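Local coordinates for Rx protein (Solanum tuberosum, PDB 4M70), which acts, through its N-terminal coiled-coil domain seen here, in an NB-LRR immune receptor that probably detects pathogen avirulence proteins indirectly and triggers the hypersensitive response, at residues K34-S37 with L38-I41; I57-V60 with E61-V65; R15-H18 with Q19-L23; C26-Q29 with P30-E33. One frame throughout, in Å; residues are numbered along the deposited sequence.

Contact 1: K34-S37 with L38-I41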
loop_
_atom_site.group_PDB
_atom_site.type_symbol
_atom_site.label_atom_id
_atom_site.label_comp_id
_atom_site.label_asym_id
_atom_site.label_seq_id
_atom_site.Cartn_x
_atom_site.Cartn_y
_atom_site.Cartn_z
ATOM N N LYS A 34 8.419 4.326 3.735
ATOM C CA LYS A 34 7.388 5.352 3.672
ATOM C C LYS A 34 6.306 5.103 4.721
ATOM O O LYS A 34 5.823 6.035 5.382
ATOM C CB LYS A 34 6.775 5.395 2.272
ATOM C CG LYS A 34 5.809 6.535 2.033
ATOM C CD LYS A 34 5.237 6.480 0.617
ATOM C CE LYS A 34 6.324 6.585 -0.448
ATOM N NZ LYS A 34 5.765 6.507 -1.835
ATOM N N LEU A 35 5.970 3.831 4.904
ATOM C CA LEU A 35 4.985 3.434 5.900
ATOM C C LEU A 35 5.444 3.716 7.313
ATOM O O LEU A 35 4.698 4.268 8.121
ATOM C CB LEU A 35 4.684 1.942 5.779
ATOM C CG LEU A 35 3.500 1.515 4.926
ATOM C CD1 LEU A 35 3.359 0.014 4.986
ATOM C CD2 LEU A 35 2.246 2.182 5.450
ATOM N N LYS A 36 6.689 3.346 7.592
ATOM C CA LYS A 36 7.304 3.568 8.891
ATOM C C LYS A 36 7.314 5.054 9.212
ATOM O O LYS A 36 6.989 5.462 10.327
ATOM C CB LYS A 36 8.725 3.005 8.897
ATOM C CG LYS A 36 9.396 2.972 10.262
ATOM C CD LYS A 36 10.704 2.203 10.193
ATOM C CE LYS A 36 11.412 2.177 11.533
ATOM N NZ LYS A 36 12.635 1.321 11.486
ATOM N N SER A 37 7.709 5.857 8.229
ATOM C CA SER A 37 7.752 7.304 8.399
ATOM C C SER A 37 6.368 7.902 8.683
ATOM O O SER A 37 6.206 8.738 9.588
ATOM C CB SER A 37 8.363 7.949 7.158
ATOM O OG SER A 37 8.453 9.353 7.305
ATOM N N LEU A 38 5.361 7.441 7.941
ATOM C CA LEU A 38 4.003 7.927 8.154
ATOM C C LEU A 38 3.498 7.521 9.539
ATOM O O LEU A 38 2.789 8.288 10.215
ATOM C CB LEU A 38 3.073 7.398 7.058
ATOM C CG LEU A 38 3.275 7.992 5.659
ATOM C CD1 LEU A 38 2.575 7.160 4.595
ATOM C CD2 LEU A 38 2.791 9.438 5.614
ATOM N N ARG A 39 3.885 6.320 9.968
ATOM C CA ARG A 39 3.468 5.814 11.266
ATOM C C ARG A 39 4.108 6.677 12.344
ATOM O O ARG A 39 3.474 7.022 13.347
ATOM C CB ARG A 39 3.907 4.359 11.442
ATOM C CG ARG A 39 3.412 3.714 12.731
ATOM C CD ARG A 39 4.063 2.357 13.010
ATOM N NE ARG A 39 5.505 2.490 13.234
ATOM C CZ ARG A 39 6.323 1.483 13.524
ATOM N NH1 ARG A 39 5.851 0.250 13.655
ATOM N NH2 ARG A 39 7.616 1.712 13.708
ATOM N N ALA A 40 5.373 7.024 12.116
ATOM C CA ALA A 40 6.115 7.905 13.005
ATOM C C ALA A 40 5.398 9.235 13.152
ATOM O O ALA A 40 5.355 9.821 14.234
ATOM C CB ALA A 40 7.541 8.100 12.513
ATOM N N ILE A 41 4.830 9.702 12.046
ATOM C CA ILE A 41 4.051 10.930 12.078
ATOM C C ILE A 41 2.809 10.764 12.946
ATOM O O ILE A 41 2.501 11.645 13.753
ATOM C CB ILE A 41 3.670 11.392 10.673
ATOM C CG1 ILE A 41 4.891 11.997 9.985
ATOM C CG2 ILE A 41 2.567 12.422 10.729
ATOM C CD1 ILE A 41 4.616 12.413 8.583
#
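Leu-38 lies alongside the aliphatic part of Lys-34, one turn further on in helix 29-42, both side chains pointing the same way. Its CD1 comes to 4.2 Å from Lys-34 CG, and its CG sits 3.2 Å from Lys-34 O, the carbonyl that accepts Leu-38 N at 3.0 Å. Leu-38 points CG away from its own carbonyl carbon (chi1 -71°), back along the preceding turn. Lysine suits this margin because its methylenes can line the leucine while NZ stays at the exposed end. Leu-35 and Leu-38 are buried, Leu-35 against Leu-13 and Ile-17 of helix 4-24, whereas Lys-36, Ser-37 and Ala-40 are exposed: an amphipathic turn of a four-helix bundle. On another side Lys-36 and Arg-39 pass at a slant, with Arg-39 NH2 4.1 Å from Lys-36 CG. The Arg-39 chain turns at chi3 (64°). Lys-36 NZ and Arg-39 NH2 stay 5.5 Å apart. Between the side chains the contact is therefore purely van der Waals: a Lys-36 methylene touches the guanidinium while the two cationic ends stay apart, any repulsion between them is probably mild, and a hydrogen bond to Thr-11 holds the other guanidinium nitrogen, NH1, against helix 4-24.

Contact 2: I57-V60 with E61-V65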
loop_
_atom_site.group_PDB
_atom_site.type_symbol
_atom_site.label_atom_id
_atom_site.label_comp_id
_atom_site.label_asym_id
_atom_site.label_seq_id
_atom_site.Cartn_x
_atom_site.Cartn_y
_atom_site.Cartn_z
ATOM N N ILE A 57 -12.819 8.779 12.480
ATOM C CA ILE A 57 -13.206 8.405 11.128
ATOM C C ILE A 57 -11.965 8.154 10.276
ATOM O O ILE A 57 -11.883 7.142 9.573
ATOM C CB ILE A 57 -14.092 9.492 10.482
ATOM C CG1 ILE A 57 -15.403 9.627 11.263
ATOM C CG2 ILE A 57 -14.393 9.153 9.036
ATOM C CD1 ILE A 57 -16.265 10.801 10.841
ATOM N N LEU A 58 -10.990 9.056 10.364
ATOM C CA LEU A 58 -9.730 8.878 9.647
ATOM C C LEU A 58 -9.017 7.602 10.088
ATOM O O LEU A 58 -8.433 6.893 9.267
ATOM C CB LEU A 58 -8.807 10.081 9.863
ATOM C CG LEU A 58 -9.290 11.452 9.389
ATOM C CD1 LEU A 58 -8.300 12.525 9.787
ATOM C CD2 LEU A 58 -9.484 11.448 7.887
ATOM N N GLU A 59 -9.069 7.313 11.385
ATOM C CA GLU A 59 -8.430 6.117 11.918
ATOM C C GLU A 59 -9.100 4.865 11.353
ATOM O O GLU A 59 -8.429 3.882 11.041
ATOM C CB GLU A 59 -8.435 6.125 13.447
ATOM C CG GLU A 59 -7.661 4.970 14.054
ATOM C CD GLU A 59 -7.275 5.227 15.493
ATOM O OE1 GLU A 59 -6.322 4.581 15.982
ATOM O OE2 GLU A 59 -7.904 6.098 16.127
ATOM N N VAL A 60 -10.425 4.905 11.236
ATOM C CA VAL A 60 -11.171 3.820 10.606
ATOM C C VAL A 60 -10.685 3.640 9.169
ATOM O O VAL A 60 -10.415 2.515 8.724
ATOM C CB VAL A 60 -12.695 4.096 10.613
ATOM C CG1 VAL A 60 -13.436 3.093 9.734
ATOM C CG2 VAL A 60 -13.240 4.058 12.032
ATOM N N GLU A 61 -10.547 4.759 8.462
ATOM C CA GLU A 61 -10.073 4.741 7.077
ATOM C C GLU A 61 -8.699 4.066 6.937
ATOM O O GLU A 61 -8.518 3.150 6.116
ATOM C CB GLU A 61 -10.023 6.176 6.522
ATOM C CG GLU A 61 -11.361 6.918 6.595
ATOM C CD GLU A 61 -11.256 8.387 6.211
ATOM O OE1 GLU A 61 -10.127 8.869 5.967
ATOM O OE2 GLU A 61 -12.306 9.067 6.186
ATOM N N ILE A 62 -7.752 4.490 7.774
ATOM C CA ILE A 62 -6.407 3.925 7.764
ATOM C C ILE A 62 -6.401 2.442 8.120
ATOM O O ILE A 62 -5.745 1.633 7.454
ATOM C CB ILE A 62 -5.465 4.678 8.729
ATOM C CG1 ILE A 62 -5.195 6.100 8.232
ATOM C CG2 ILE A 62 -4.145 3.946 8.869
ATOM C CD1 ILE A 62 -4.293 6.912 9.152
ATOM N N VAL A 63 -7.129 2.091 9.174
ATOM C CA VAL A 63 -7.206 0.705 9.617
ATOM C C VAL A 63 -7.727 -0.237 8.538
ATOM O O VAL A 63 -7.067 -1.236 8.201
ATOM C CB VAL A 63 -8.067 0.577 10.897
ATOM C CG1 VAL A 63 -8.507 -0.867 11.129
ATOM C CG2 VAL A 63 -7.307 1.109 12.095
ATOM N N GLU A 64 -8.893 0.085 7.981
ATOM C CA GLU A 64 -9.474 -0.794 6.971
ATOM C C GLU A 64 -8.594 -0.841 5.719
ATOM O O GLU A 64 -8.370 -1.924 5.166
ATOM C CB GLU A 64 -10.933 -0.446 6.663
ATOM C CG GLU A 64 -11.588 -1.538 5.815
ATOM C CD GLU A 64 -13.106 -1.459 5.760
ATOM O OE1 GLU A 64 -13.692 -0.516 6.336
ATOM O OE2 GLU A 64 -13.714 -2.378 5.165
ATOM N N VAL A 65 -8.120 0.319 5.261
ATOM C CA VAL A 65 -7.236 0.342 4.092
ATOM C C VAL A 65 -5.999 -0.545 4.291
ATOM O O VAL A 65 -5.641 -1.345 3.416
ATOM C CB VAL A 65 -6.793 1.782 3.724
ATOM C CG1 VAL A 65 -5.605 1.764 2.774
ATOM C CG2 VAL A 65 -7.952 2.564 3.122
#
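The carbonyl O of Ile-57 accepts the backbone N-H of Glu-61 over 2.9 Å between Glu-61 N and Ile-57 O, and Glu-61 CG lies against the same oxygen at 3.0 Å. This is the i to i+4 pattern of an alpha helix, here in helix 56-81 of a four-helix bundle. With CG anti to its carbonyl carbon (chi1 -57°) and an extended chain beyond, Glu-61 runs back over the preceding turn, and its carboxylate fits between two apolar side chains. OE1 of Glu-61 meets Leu-58 CD2 at 3.3 Å, and OE2 of Glu-61 meets Ile-57 CG2 at 3.5 Å. Glutamate suits this partly exposed border: its methylenes lie along the backbone of the preceding turn, and it touches Thr-110 of helix 86-119. Leu-58 and Ile-62 face inward, Leu-58 against Trp-114 and Ile-62 against Ala-6 and Val-10, their branched aliphatic side chains filling the interface between helices. Glu-59 looks toward the start of helix 4-24, where OE1 accepts a hydrogen bond from Ala-6 N. Valine at position 63 brings its branch over the helix backbone: Val-63 CG2 rests 3.2 Å from Glu-59 O, the same oxygen that receives Val-63 N at 2.9 Å.

Contact 3: R15-H18 with Q19-L23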
loop_
_atom_site.group_PDB
_atom_site.type_symbol
_atom_site.label_atom_id
_atom_site.label_comp_id
_atom_site.label_asym_id
_atom_site.label_seq_id
_atom_site.Cartn_x
_atom_site.Cartn_y
_atom_site.Cartn_z
ATOM N N ARG A 15 5.025 -5.339 8.572
ATOM C CA ARG A 15 5.424 -6.730 8.779
ATOM C C ARG A 15 5.035 -7.622 7.587
ATOM O O ARG A 15 5.809 -8.490 7.159
ATOM C CB ARG A 15 4.814 -7.248 10.085
ATOM C CG ARG A 15 5.602 -8.341 10.783
ATOM C CD ARG A 15 5.198 -8.428 12.249
ATOM N NE ARG A 15 3.746 -8.416 12.400
ATOM C CZ ARG A 15 3.083 -7.669 13.280
ATOM N NH1 ARG A 15 3.737 -6.865 14.109
ATOM N NH2 ARG A 15 1.760 -7.733 13.332
ATOM N N THR A 16 3.837 -7.390 7.053
ATOM C CA THR A 16 3.336 -8.142 5.905
ATOM C C THR A 16 4.193 -7.889 4.671
ATOM O O THR A 16 4.525 -8.810 3.915
ATOM C CB THR A 16 1.871 -7.769 5.599
ATOM O OG1 THR A 16 1.039 -8.146 6.704
ATOM C CG2 THR A 16 1.383 -8.461 4.331
ATOM N N ILE A 17 4.574 -6.630 4.493
ATOM C CA ILE A 17 5.432 -6.249 3.385
ATOM C C ILE A 17 6.779 -6.954 3.489
ATOM O O ILE A 17 7.273 -7.497 2.500
ATOM C CB ILE A 17 5.615 -4.723 3.315
ATOM C CG1 ILE A 17 4.369 -4.074 2.709
ATOM C CG2 ILE A 17 6.834 -4.361 2.484
ATOM C CD1 ILE A 17 4.357 -2.565 2.804
ATOM N N HIS A 18 7.369 -6.969 4.682
ATOM C CA HIS A 18 8.621 -7.705 4.855
ATOM C C HIS A 18 8.481 -9.214 4.596
ATOM O O HIS A 18 9.386 -9.827 4.014
ATOM C CB HIS A 18 9.251 -7.426 6.221
ATOM C CG HIS A 18 10.227 -6.289 6.199
ATOM N ND1 HIS A 18 10.928 -5.881 7.315
ATOM C CD2 HIS A 18 10.613 -5.470 5.194
ATOM C CE1 HIS A 18 11.708 -4.864 6.993
ATOM N NE2 HIS A 18 11.535 -4.593 5.713
ATOM N N GLN A 19 7.368 -9.814 5.025
ATOM C CA GLN A 19 7.118 -11.229 4.730
ATOM C C GLN A 19 7.054 -11.476 3.219
ATOM O O GLN A 19 7.618 -12.457 2.702
ATOM C CB GLN A 19 5.836 -11.710 5.412
ATOM C CG GLN A 19 5.937 -11.794 6.933
ATOM C CD GLN A 19 4.612 -12.140 7.591
ATOM O OE1 GLN A 19 3.541 -11.850 7.053
ATOM N NE2 GLN A 19 4.678 -12.772 8.757
ATOM N N SER A 20 6.371 -10.573 2.517
ATOM C CA SER A 20 6.288 -10.645 1.066
ATOM C C SER A 20 7.671 -10.497 0.442
ATOM O O SER A 20 7.975 -11.163 -0.536
ATOM C CB SER A 20 5.343 -9.576 0.515
ATOM O OG SER A 20 5.229 -9.666 -0.899
ATOM N N MET A 21 8.501 -9.621 1.006
ATOM C CA MET A 21 9.862 -9.427 0.499
ATOM C C MET A 21 10.682 -10.697 0.650
ATOM O O MET A 21 11.384 -11.111 -0.273
ATOM C CB MET A 21 10.572 -8.267 1.208
ATOM C CG MET A 21 10.086 -6.886 0.801
ATOM S SD MET A 21 10.790 -5.537 1.782
ATOM C CE MET A 21 12.545 -5.716 1.427
ATOM N N GLU A 22 10.580 -11.313 1.824
ATOM C CA GLU A 22 11.283 -12.558 2.098
ATOM C C GLU A 22 10.863 -13.652 1.128
ATOM O O GLU A 22 11.697 -14.426 0.654
ATOM C CB GLU A 22 11.028 -13.017 3.532
ATOM C CG GLU A 22 11.679 -12.150 4.595
ATOM C CD GLU A 22 11.457 -12.689 5.996
ATOM O OE1 GLU A 22 11.049 -13.865 6.128
ATOM O OE2 GLU A 22 11.681 -11.933 6.966
ATOM N N LEU A 23 9.568 -13.721 0.831
ATOM C CA LEU A 23 9.085 -14.777 -0.053
ATOM C C LEU A 23 9.364 -14.522 -1.534
ATOM O O LEU A 23 9.768 -15.429 -2.266
ATOM C CB LEU A 23 7.589 -15.009 0.145
ATOM C CG LEU A 23 7.106 -16.180 -0.709
ATOM C CD1 LEU A 23 7.835 -17.461 -0.292
ATOM C CD2 LEU A 23 5.595 -16.352 -0.638
#
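Met-21 lays its sulfur at the edge of the His-18 imidazole, with SD 3.4 Å from His-18 CD2 and 4.5 Å from the ring centroid. The sulfur lies near the ring plane, which makes this an edge-on Met-aromatic contact rather than a stack. Both conformations contribute. In the methionine, CG stands anti to the carbonyl carbon (chi1 -74°), turning the chain back toward the preceding turn, and an extended chi2 then sets SD at the ring edge; chi3 (61°) turns the CE methyl toward Gln-29. The histidine's chi1 of -92°, off the usual staggered value, brings CD2 beside the sulfur. The methionine's course also puts Met-21 CG 3.3 Å from Ile-17 O and Met-21 SD 4.2 Å from Ile-17 CG2, so one flexible side chain fills the groove between a beta-branched residue and a ring. The imidazole also stacks with Tyr-32 of helix 29-42, and its NE2 is hydrogen-bonded to Gln-29 OE1. Gln-19 likewise folds its CG back over the preceding turn, 3.3 Å from Arg-15 O, but on the exposed flank of helix 4-24, where a polar end is at home. Thr-16 and Ser-20 are buried against helix 56-81, small enough for a close helix interface, with their hydroxyls hydrogen-bonded to Glu-70 and Ser-77. Chemically, the polarisable sulfur offers the ring edge a soft dispersive neighbour, while stack and NE2 bond probably fix the rotation of the imidazole, joining the first two helices of the four-helix bundle.

Contact 4: C26-Q29 with P30-E33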
loop_
_atom_site.group_PDB
_atom_site.type_symbol
_atom_site.label_atom_id
_atom_site.label_comp_id
_atom_site.label_asym_id
_atom_site.label_seq_id
_atom_site.Cartn_x
_atom_site.Cartn_y
_atom_site.Cartn_z
ATOM N N CYS A 26 10.941 -9.282 -3.980
ATOM C CA CYS A 26 10.575 -7.984 -4.538
ATOM C C CYS A 26 11.174 -6.841 -3.738
ATOM O O CYS A 26 11.403 -6.961 -2.531
ATOM C CB CYS A 26 9.054 -7.812 -4.586
ATOM S SG CYS A 26 8.167 -8.899 -5.717
ATOM N N ASP A 27 11.415 -5.729 -4.427
ATOM C CA ASP A 27 11.976 -4.552 -3.790
ATOM C C ASP A 27 10.832 -3.724 -3.245
ATOM O O ASP A 27 10.288 -2.861 -3.932
ATOM C CB ASP A 27 12.782 -3.737 -4.804
ATOM C CG ASP A 27 13.424 -2.512 -4.191
ATOM O OD1 ASP A 27 13.764 -2.549 -2.988
ATOM O OD2 ASP A 27 13.571 -1.504 -4.912
ATOM N N LEU A 28 10.453 -4.011 -2.005
ATOM C CA LEU A 28 9.325 -3.335 -1.386
ATOM C C LEU A 28 9.776 -2.439 -0.233
ATOM O O LEU A 28 8.954 -1.780 0.405
ATOM C CB LEU A 28 8.318 -4.374 -0.885
ATOM C CG LEU A 28 7.879 -5.403 -1.936
ATOM C CD1 LEU A 28 6.917 -6.448 -1.356
ATOM C CD2 LEU A 28 7.240 -4.707 -3.123
ATOM N N GLN A 29 11.079 -2.414 0.026
ATOM C CA GLN A 29 11.624 -1.607 1.120
ATOM C C GLN A 29 11.254 -0.111 1.073
ATOM O O GLN A 29 11.062 0.494 2.124
ATOM C CB GLN A 29 13.138 -1.808 1.270
ATOM C CG GLN A 29 13.720 -1.237 2.569
ATOM C CD GLN A 29 13.209 -1.937 3.822
ATOM O OE1 GLN A 29 12.729 -3.071 3.771
ATOM N NE2 GLN A 29 13.308 -1.253 4.959
ATOM N N PRO A 30 11.177 0.500 -0.130
ATOM C CA PRO A 30 10.710 1.895 -0.131
ATOM C C PRO A 30 9.307 2.061 0.451
ATOM O O PRO A 30 9.057 3.032 1.180
ATOM C CB PRO A 30 10.706 2.262 -1.623
ATOM C CG PRO A 30 10.788 0.956 -2.361
ATOM C CD PRO A 30 11.614 0.088 -1.476
ATOM N N PHE A 31 8.413 1.121 0.148
ATOM C CA PHE A 31 7.071 1.141 0.718
ATOM C C PHE A 31 7.149 1.025 2.232
ATOM O O PHE A 31 6.473 1.754 2.957
ATOM C CB PHE A 31 6.221 -0.010 0.178
ATOM C CG PHE A 31 5.940 0.063 -1.296
ATOM C CD1 PHE A 31 6.495 -0.860 -2.166
ATOM C CD2 PHE A 31 5.114 1.050 -1.809
ATOM C CE1 PHE A 31 6.227 -0.802 -3.522
ATOM C CE2 PHE A 31 4.839 1.116 -3.160
ATOM C CZ PHE A 31 5.398 0.188 -4.020
ATOM N N TYR A 32 7.985 0.105 2.694
ATOM C CA TYR A 32 8.193 -0.129 4.117
ATOM C C TYR A 32 8.653 1.160 4.810
ATOM O O TYR A 32 8.115 1.535 5.850
ATOM C CB TYR A 32 9.219 -1.250 4.298
ATOM C CG TYR A 32 9.438 -1.705 5.718
ATOM C CD1 TYR A 32 10.451 -1.163 6.496
ATOM C CD2 TYR A 32 8.642 -2.701 6.275
ATOM C CE1 TYR A 32 10.657 -1.588 7.797
ATOM C CE2 TYR A 32 8.841 -3.131 7.571
ATOM C CZ TYR A 32 9.848 -2.572 8.329
ATOM O OH TYR A 32 10.050 -3.004 9.623
ATOM N N GLU A 33 9.641 1.833 4.226
ATOM C CA GLU A 33 10.193 3.059 4.804
ATOM C C GLU A 33 9.178 4.197 4.819
ATOM O O GLU A 33 9.080 4.944 5.800
ATOM C CB GLU A 33 11.445 3.501 4.040
ATOM C CG GLU A 33 12.645 2.575 4.190
ATOM C CD GLU A 33 13.210 2.583 5.602
ATOM O OE1 GLU A 33 13.000 3.583 6.323
ATOM O OE2 GLU A 33 13.877 1.597 5.986
#
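Gln-29 and Glu-33 are joined by both backbone and side chain in the opening turn of helix 29-42, where the link from helix 4-24 runs into the second helix of a four-helix bundle. Among the hydrogen bonds, Glu-33 N donates to Gln-29 O at 2.9 Å, and Tyr-32 N to Leu-28 O at 3.1 Å. Pro-30 suits the first turn, where a residue needs no N-H to satisfy a preceding carbonyl. A side-chain bond spans the same turn: Gln-29 NE2 reaches Glu-33 OE2 at 3.1 Å (147° at the hydrogen), the carboxylate oxygen lying near the amide plane and being met on its anti side. The glutamine folds over at chi2 (65°), turning its amide toward the helix, and the amide's OE1 is hydrogen-bonded to His-18 NE2. Amide and ring also meet. Gln-29 runs alongside Tyr-32, NE2 lying 3.2 Å from Tyr-32 CD1, with the two planes 37° apart. The apolar contacts face inward: Leu-28 CD2 touches Phe-31 CD1 at 4.0 Å, large hydrophobic residues fitting this place because helix 86-119 lies beyond, with Phe-97 against Leu-28 and Leu-104 against Phe-31. Before the helix, Asp-27 forms the centre of an inverse gamma turn, and its OD1 approaches Pro-30 CD to 3.7 Å.

From the N terminus the order is contact 3 on helix 4-24, contact 4 where the link enters helix 29-42, contact 1 further along that helix, and contact 2 early in helix 56-81. Each is local and in series with the rest, so none closes a long loop and none nests in or crosses another. Contacts 3 and 4, centres about 9 Å apart, meet directly and tie the first helix to the beginning of the second. Contact 1 continues straight from contact 4 and also touches contact 3, through Leu-35 CD1 and Ile-17 CD1 at 3.5 Å. Contact 2 lies across the chain's centre from contacts 3 and 4, touching neither, and packs on helices 4-24 and 86-119.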